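Local coordinates for amine oxidase domain-containing protein (Pyrococcus furiosus, PDB 3NRN) that binds AMP and is probably an oxidoreductase of the flavin-containing amine oxidase family, with its precise function still unknown, at residues E268-N273 and K327-K332; M293-N298 and M316-L321. One frame throughout, in Å; residues are numbered along the deposited sequence.

Interaction 1 sets a helix on strand 269-277, and interaction 2 pairs the next strand of the same sheet, 312-320, with segment 293-298; their centres are 8 Å apart. The two sheet strands are joined by probable hydrogen bonds from Ile270 N to Met319 O (2.7 Å) and from Phe272 N to Ala317 O (2.9 Å). Side chains join the contacts as well: Phe272 CE2 comes to 3.4 Å from Ile294 CD1, and Met319 packs on Ala329. Interaction 1 lies away from the AMP pocket. In interaction 2 the His318 side chain is about 11 Å from that of the AMP-binding residue Arg38.

Interaction 1. Residues E268-N273 and K327-K332; sequences EGIKFN and KKAIEK
This is a small, buried helix-on-sheet contact, in which Ile270 and Phe272 of strand 269-277 meet Ala329 and Ile330 on the inner side of helix 326-340. Only 172 Å² is buried between the segments, and no hydrogen bond crosses. The nearest backbone approach is Ile270 CA to Ile330 CA, 7.5 Å, which leaves the gap to be filled by side chains. Ile270 fills it with the tip of its longer branch. CG1 lies anti to the carbonyl carbon (chi1 -63°) and the chain runs on extended, which carries CD1 out to the helix. There CD1 touches Ala329 CB at 3.8 Å and Ile330 CG1 at 3.9 Å, the two isoleucine side chains crossing at about a right angle.

The topology explains the direction of the helix. Strands 312-320 and 345-351 run parallel, and helix 326-340 connects them as a beta-alpha-beta crossover, with the antiparallel strand 269-277 lying between the two. A helix returning from the first strand to the second should therefore run roughly along the middle one, and the local axes do so at 36°, 9.8 Å apart.

Phe272 makes the second half of the contact with its ring edge. CE1 stands 3.4 Å from Ile330 O and CZ lies 4.0 Å from Ala329 O, both oxygens near the ring plane, so the electropositive rim of the ring faces the helix carbonyls. Ile330 is divided between the two strand residues: its CG1 branch serves Ile270, while CG2 meets Phe272 CE1 at 4.1 Å. Further along the helix, Trp334 packs edge-to-face with Phe272, and Ile330 also touches Ala349 of strand 345-351. On the exposed side of the helix, Lys327 and Glu331 form a long salt bridge one turn apart.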
loop_
_atom_site.group_PDB
_atom_site.type_symbol
_atom_site.label_atom_id
_atom_site.label_comp_id
_atom_site.label_asym_id
_atom_site.label_seq_id
_atom_site.Cartn_x
_atom_site.Cartn_y
_atom_site.Cartn_z
ATOM N N GLU A 268 -9.540 -4.216 -8.287
ATOM C CA GLU A 268 -9.291 -2.925 -8.912
ATOM C C GLU A 268 -9.749 -1.723 -8.099
ATOM O O GLU A 268 -10.621 -1.823 -7.234
ATOM C CB GLU A 268 -9.947 -2.852 -10.292
ATOM C CG GLU A 268 -9.155 -3.501 -11.411
ATOM C CD GLU A 268 -9.641 -4.895 -11.731
ATOM O OE1 GLU A 268 -10.848 -5.046 -12.027
ATOM O OE2 GLU A 268 -8.821 -5.837 -11.691
ATOM N N GLY A 269 -9.146 -0.580 -8.405
ATOM C CA GLY A 269 -9.486 0.656 -7.732
ATOM C C GLY A 269 -9.368 1.825 -8.694
ATOM O O GLY A 269 -8.710 1.733 -9.732
ATOM N N ILE A 270 -10.021 2.930 -8.359
ATOM C CA ILE A 270 -9.964 4.108 -9.195
ATOM C C ILE A 270 -9.514 5.278 -8.345
ATOM O O ILE A 270 -9.983 5.461 -7.220
ATOM C CB ILE A 270 -11.343 4.432 -9.846
ATOM C CG1 ILE A 270 -11.758 3.290 -10.779
ATOM C CG2 ILE A 270 -11.258 5.737 -10.634
ATOM C CD1 ILE A 270 -12.987 3.572 -11.620
ATOM N N LYS A 271 -8.581 6.052 -8.886
ATOM C CA LYS A 271 -8.052 7.222 -8.207
ATOM C C LYS A 271 -8.486 8.476 -8.948
ATOM O O LYS A 271 -8.404 8.547 -10.173
ATOM C CB LYS A 271 -6.527 7.161 -8.158
ATOM C CG LYS A 271 -5.963 6.617 -6.856
ATOM C CD LYS A 271 -4.480 6.309 -6.985
ATOM C CE LYS A 271 -3.681 7.516 -7.463
ATOM N NZ LYS A 271 -2.290 7.106 -7.823
ATOM N N PHE A 272 -8.958 9.457 -8.193
ATOM C CA PHE A 272 -9.404 10.717 -8.762
ATOM C C PHE A 272 -8.479 11.830 -8.301
ATOM O O PHE A 272 -8.319 12.065 -7.107
ATOM C CB PHE A 272 -10.841 11.013 -8.318
ATOM C CG PHE A 272 -11.851 10.045 -8.869
ATOM C CD1 PHE A 272 -12.482 10.296 -10.082
ATOM C CD2 PHE A 272 -12.139 8.859 -8.196
ATOM C CE1 PHE A 272 -13.388 9.381 -10.620
ATOM C CE2 PHE A 272 -13.042 7.937 -8.727
ATOM C CZ PHE A 272 -13.667 8.199 -9.940
ATOM N N ASN A 273 -7.856 12.502 -9.257
ATOM C CA ASN A 273 -6.957 13.605 -8.950
ATOM C C ASN A 273 -7.752 14.869 -9.278
ATOM O O ASN A 273 -8.077 15.114 -10.437
ATOM C CB ASN A 273 -5.702 13.497 -9.817
ATOM C CG ASN A 273 -4.959 12.176 -9.609
ATOM O OD1 ASN A 273 -4.269 11.995 -8.610
ATOM N ND2 ASN A 273 -5.116 11.247 -10.548
ATOM N N LYS A 327 -16.302 3.153 -16.883
ATOM C CA LYS A 327 -16.836 4.396 -17.431
ATOM C C LYS A 327 -17.884 5.006 -16.511
ATOM O O LYS A 327 -17.855 6.203 -16.233
ATOM C CB LYS A 327 -17.455 4.142 -18.809
ATOM C CG LYS A 327 -18.084 5.372 -19.445
ATOM C CD LYS A 327 -18.801 5.013 -20.741
ATOM C CE LYS A 327 -19.473 6.228 -21.370
ATOM N NZ LYS A 327 -18.489 7.275 -21.756
ATOM N N LYS A 328 -18.813 4.176 -16.050
ATOM C CA LYS A 328 -19.869 4.643 -15.165
ATOM C C LYS A 328 -19.305 5.046 -13.811
ATOM O O LYS A 328 -19.701 6.059 -13.241
ATOM C CB LYS A 328 -20.924 3.551 -14.986
ATOM C CG LYS A 328 -21.671 3.217 -16.269
ATOM C CD LYS A 328 -22.712 2.137 -16.035
ATOM C CE LYS A 328 -23.454 1.793 -17.315
ATOM N NZ LYS A 328 -24.509 0.775 -17.069
ATOM N N ALA A 329 -18.371 4.244 -13.307
ATOM C CA ALA A 329 -17.738 4.501 -12.019
ATOM C C ALA A 329 -16.981 5.824 -12.029
ATOM O O ALA A 329 -17.100 6.621 -11.094
ATOM C CB ALA A 329 -16.790 3.357 -11.671
ATOM N N ILE A 330 -16.189 6.052 -13.074
ATOM C CA ILE A 330 -15.432 7.293 -13.170
ATOM C C ILE A 330 -16.397 8.474 -13.181
ATOM O O ILE A 330 -16.182 9.463 -12.482
ATOM C CB ILE A 330 -14.561 7.335 -14.442
ATOM C CG1 ILE A 330 -13.404 6.332 -14.310
ATOM C CG2 ILE A 330 -14.016 8.745 -14.655
ATOM C CD1 ILE A 330 -12.484 6.269 -15.526
ATOM N N GLU A 331 -17.460 8.354 -13.974
ATOM C CA GLU A 331 -18.483 9.390 -14.077
ATOM C C GLU A 331 -19.147 9.652 -12.726
ATOM O O GLU A 331 -19.384 10.799 -12.356
ATOM C CB GLU A 331 -19.560 8.975 -15.086
ATOM C CG GLU A 331 -19.252 9.320 -16.529
ATOM C CD GLU A 331 -20.325 8.821 -17.481
ATOM O OE1 GLU A 331 -21.521 9.020 -17.180
ATOM O OE2 GLU A 331 -19.974 8.235 -18.530
ATOM N N LYS A 332 -19.461 8.584 -12.004
ATOM C CA LYS A 332 -20.094 8.715 -10.699
ATOM C C LYS A 332 -19.084 9.314 -9.735
ATOM O O LYS A 332 -19.454 10.029 -8.801
ATOM C CB LYS A 332 -20.552 7.347 -10.186
ATOM C CG LYS A 332 -21.398 7.395 -8.921
ATOM C CD LYS A 332 -22.707 8.134 -9.165
ATOM C CE LYS A 332 -23.585 8.145 -7.923
ATOM N NZ LYS A 332 -24.856 8.897 -8.148
#

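Interaction 2. Residues M293-N298 and M316-L321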
loop_
_atom_site.group_PDB
_atom_site.type_symbol
_atom_site.label_atom_id
_atom_site.label_comp_id
_atom_site.label_asym_id
_atom_site.label_seq_id
_atom_site.Cartn_x
_atom_site.Cartn_y
_atom_site.Cartn_z
HETATM N N MSE A 293 -19.759 6.031 -3.535
HETATM C CA MSE A 293 -19.011 4.958 -4.188
HETATM C C MSE A 293 -17.550 5.233 -3.803
HETATM O O MSE A 293 -16.801 4.310 -3.495
HETATM C CB MSE A 293 -19.206 4.975 -5.719
HETATM C CG MSE A 293 -18.808 3.645 -6.415
HETATM SE SE MSE A 293 -19.292 3.464 -8.178
HETATM C CE MSE A 293 -20.995 2.952 -8.001
ATOM N N ILE A 294 -17.162 6.510 -3.810
ATOM C CA ILE A 294 -15.816 6.905 -3.392
ATOM C C ILE A 294 -15.739 6.429 -1.938
ATOM O O ILE A 294 -16.744 6.441 -1.230
ATOM C CB ILE A 294 -15.622 8.453 -3.400
ATOM C CG1 ILE A 294 -15.647 9.004 -4.829
ATOM C CG2 ILE A 294 -14.311 8.822 -2.705
ATOM C CD1 ILE A 294 -14.630 8.409 -5.744
ATOM N N ASN A 295 -14.558 6.014 -1.493
ATOM C CA ASN A 295 -14.393 5.516 -0.128
ATOM C C ASN A 295 -13.797 6.547 0.814
ATOM O O ASN A 295 -14.004 6.486 2.034
ATOM C CB ASN A 295 -13.506 4.268 -0.141
ATOM C CG ASN A 295 -14.081 3.165 -0.996
ATOM O OD1 ASN A 295 -13.389 2.588 -1.831
ATOM N ND2 ASN A 295 -15.357 2.867 -0.793
ATOM N N GLY A 296 -13.049 7.484 0.243
ATOM C CA GLY A 296 -12.430 8.525 1.039
ATOM C C GLY A 296 -11.487 9.353 0.195
ATOM O O GLY A 296 -11.234 9.027 -0.967
ATOM N N PHE A 297 -10.967 10.433 0.765
ATOM C CA PHE A 297 -10.040 11.277 0.032
ATOM C C PHE A 297 -9.090 11.998 0.973
ATOM O O PHE A 297 -9.349 12.097 2.172
ATOM C CB PHE A 297 -10.806 12.283 -0.843
ATOM C CG PHE A 297 -11.672 13.249 -0.069
ATOM C CD1 PHE A 297 -11.127 14.396 0.504
ATOM C CD2 PHE A 297 -13.039 13.013 0.074
ATOM C CE1 PHE A 297 -11.927 15.297 1.203
ATOM C CE2 PHE A 297 -13.850 13.907 0.774
ATOM C CZ PHE A 297 -13.290 15.054 1.341
ATOM N N ASN A 298 -7.979 12.475 0.422
ATOM C CA ASN A 298 -6.985 13.201 1.197
ATOM C C ASN A 298 -6.563 14.446 0.421
ATOM O O ASN A 298 -7.065 14.700 -0.678
ATOM C CB ASN A 298 -5.771 12.299 1.494
ATOM C CG ASN A 298 -4.804 12.184 0.316
ATOM O OD1 ASN A 298 -5.192 12.304 -0.841
ATOM N ND2 ASN A 298 -3.534 11.932 0.621
HETATM N N MSE A 316 -6.965 14.018 -3.734
HETATM C CA MSE A 316 -6.900 12.668 -4.288
HETATM C C MSE A 316 -7.947 11.811 -3.598
HETATM O O MSE A 316 -7.949 11.696 -2.372
HETATM C CB MSE A 316 -5.513 12.041 -4.075
HETATM C CG MSE A 316 -4.386 12.581 -4.970
HETATM SE SE MSE A 316 -2.838 11.642 -4.710
HETATM C CE MSE A 316 -1.746 12.414 -5.866
ATOM N N ALA A 317 -8.839 11.222 -4.386
ATOM C CA ALA A 317 -9.891 10.374 -3.844
ATOM C C ALA A 317 -9.693 8.948 -4.322
ATOM O O ALA A 317 -9.265 8.712 -5.454
ATOM C CB ALA A 317 -11.266 10.884 -4.278
ATOM N N HIS A 318 -10.024 8.002 -3.454
ATOM C CA HIS A 318 -9.881 6.583 -3.748
ATOM C C HIS A 318 -11.250 5.931 -3.833
ATOM O O HIS A 318 -12.120 6.198 -3.011
ATOM C CB HIS A 318 -9.055 5.913 -2.642
ATOM C CG HIS A 318 -8.988 4.420 -2.744
ATOM N ND1 HIS A 318 -10.042 3.599 -2.405
ATOM C CD2 HIS A 318 -7.984 3.599 -3.133
ATOM C CE1 HIS A 318 -9.689 2.337 -2.578
ATOM N NE2 HIS A 318 -8.444 2.311 -3.019
HETATM N N MSE A 319 -11.431 5.077 -4.834
HETATM C CA MSE A 319 -12.691 4.372 -5.021
HETATM C C MSE A 319 -12.389 2.908 -5.305
HETATM O O MSE A 319 -11.674 2.593 -6.256
HETATM C CB MSE A 319 -13.483 4.960 -6.208
HETATM C CG MSE A 319 -14.822 4.243 -6.511
HETATM SE SE MSE A 319 -15.590 4.569 -8.160
HETATM C CE MSE A 319 -14.867 3.303 -9.090
ATOM N N ALA A 320 -12.912 2.019 -4.468
ATOM C CA ALA A 320 -12.738 0.590 -4.695
ATOM C C ALA A 320 -13.696 0.288 -5.854
ATOM O O ALA A 320 -14.892 0.579 -5.769
ATOM C CB ALA A 320 -13.137 -0.192 -3.445
ATOM N N LEU A 321 -13.187 -0.276 -6.943
ATOM C CA LEU A 321 -14.052 -0.548 -8.089
ATOM C C LEU A 321 -15.028 -1.705 -7.877
ATOM O O LEU A 321 -16.198 -1.616 -8.255
ATOM C CB LEU A 321 -13.209 -0.820 -9.337
ATOM C CG LEU A 321 -13.996 -1.084 -10.627
ATOM C CD1 LEU A 321 -14.827 0.134 -10.996
ATOM C CD2 LEU A 321 -13.025 -1.422 -11.743
HETATM O O HOH W 1 -16.185 1.795 -3.768
#
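With CG anti to its own carbonyl carbon (chi1 -59°), the side chain of Asn295 reaches along the edge of segment 316-321, where OD1 accepts a hydrogen bond from Ala320 N (2.7 Å). The bond is bent, at 145° at the hydrogen, with the donor tilted from the carbonyl plane. Strands 286-288, 296-298 and 312-320 form an antiparallel beta meander, and this contact joins the last two. At its start, Asn295 and Gly296 together face His318, as in a classic beta bulge: Asn295 N donates to His318 O (2.9 Å, 171°), while His318 N donates to Gly296 O (2.9 Å). Regular pairing follows, with Asn298 N to Met316 O at 2.9 Å and Met316 N to Asn298 O at 3.1 Å. Between these hydrogen-bonded pairs, Phe297 and Ala317 form a non-hydrogen-bonded pair in which CB meets CB at 3.7 Å.

Were Asn295 replaced by an alanine, the N-H of Ala320 would probably be left without this acceptor. The same OD1 also sits at the edge of the His318 ring, in its plane, and Trp154 meets that ring edge-to-face.

Beyond Asn295 apolar contacts join the polar ones, while Glu336 of helix 326-340 accepts hydrogen bonds from the backbone N atoms of Met293 and Ile294. The side chain of Ile294 crosses that of Met319 at about a right angle, CD1 lying 3.7 Å from Met319 CB. The selenomethionine side chains of Met293 and Met319 meet obliquely, with Met293 CG 3.8 Å from Met319 SE.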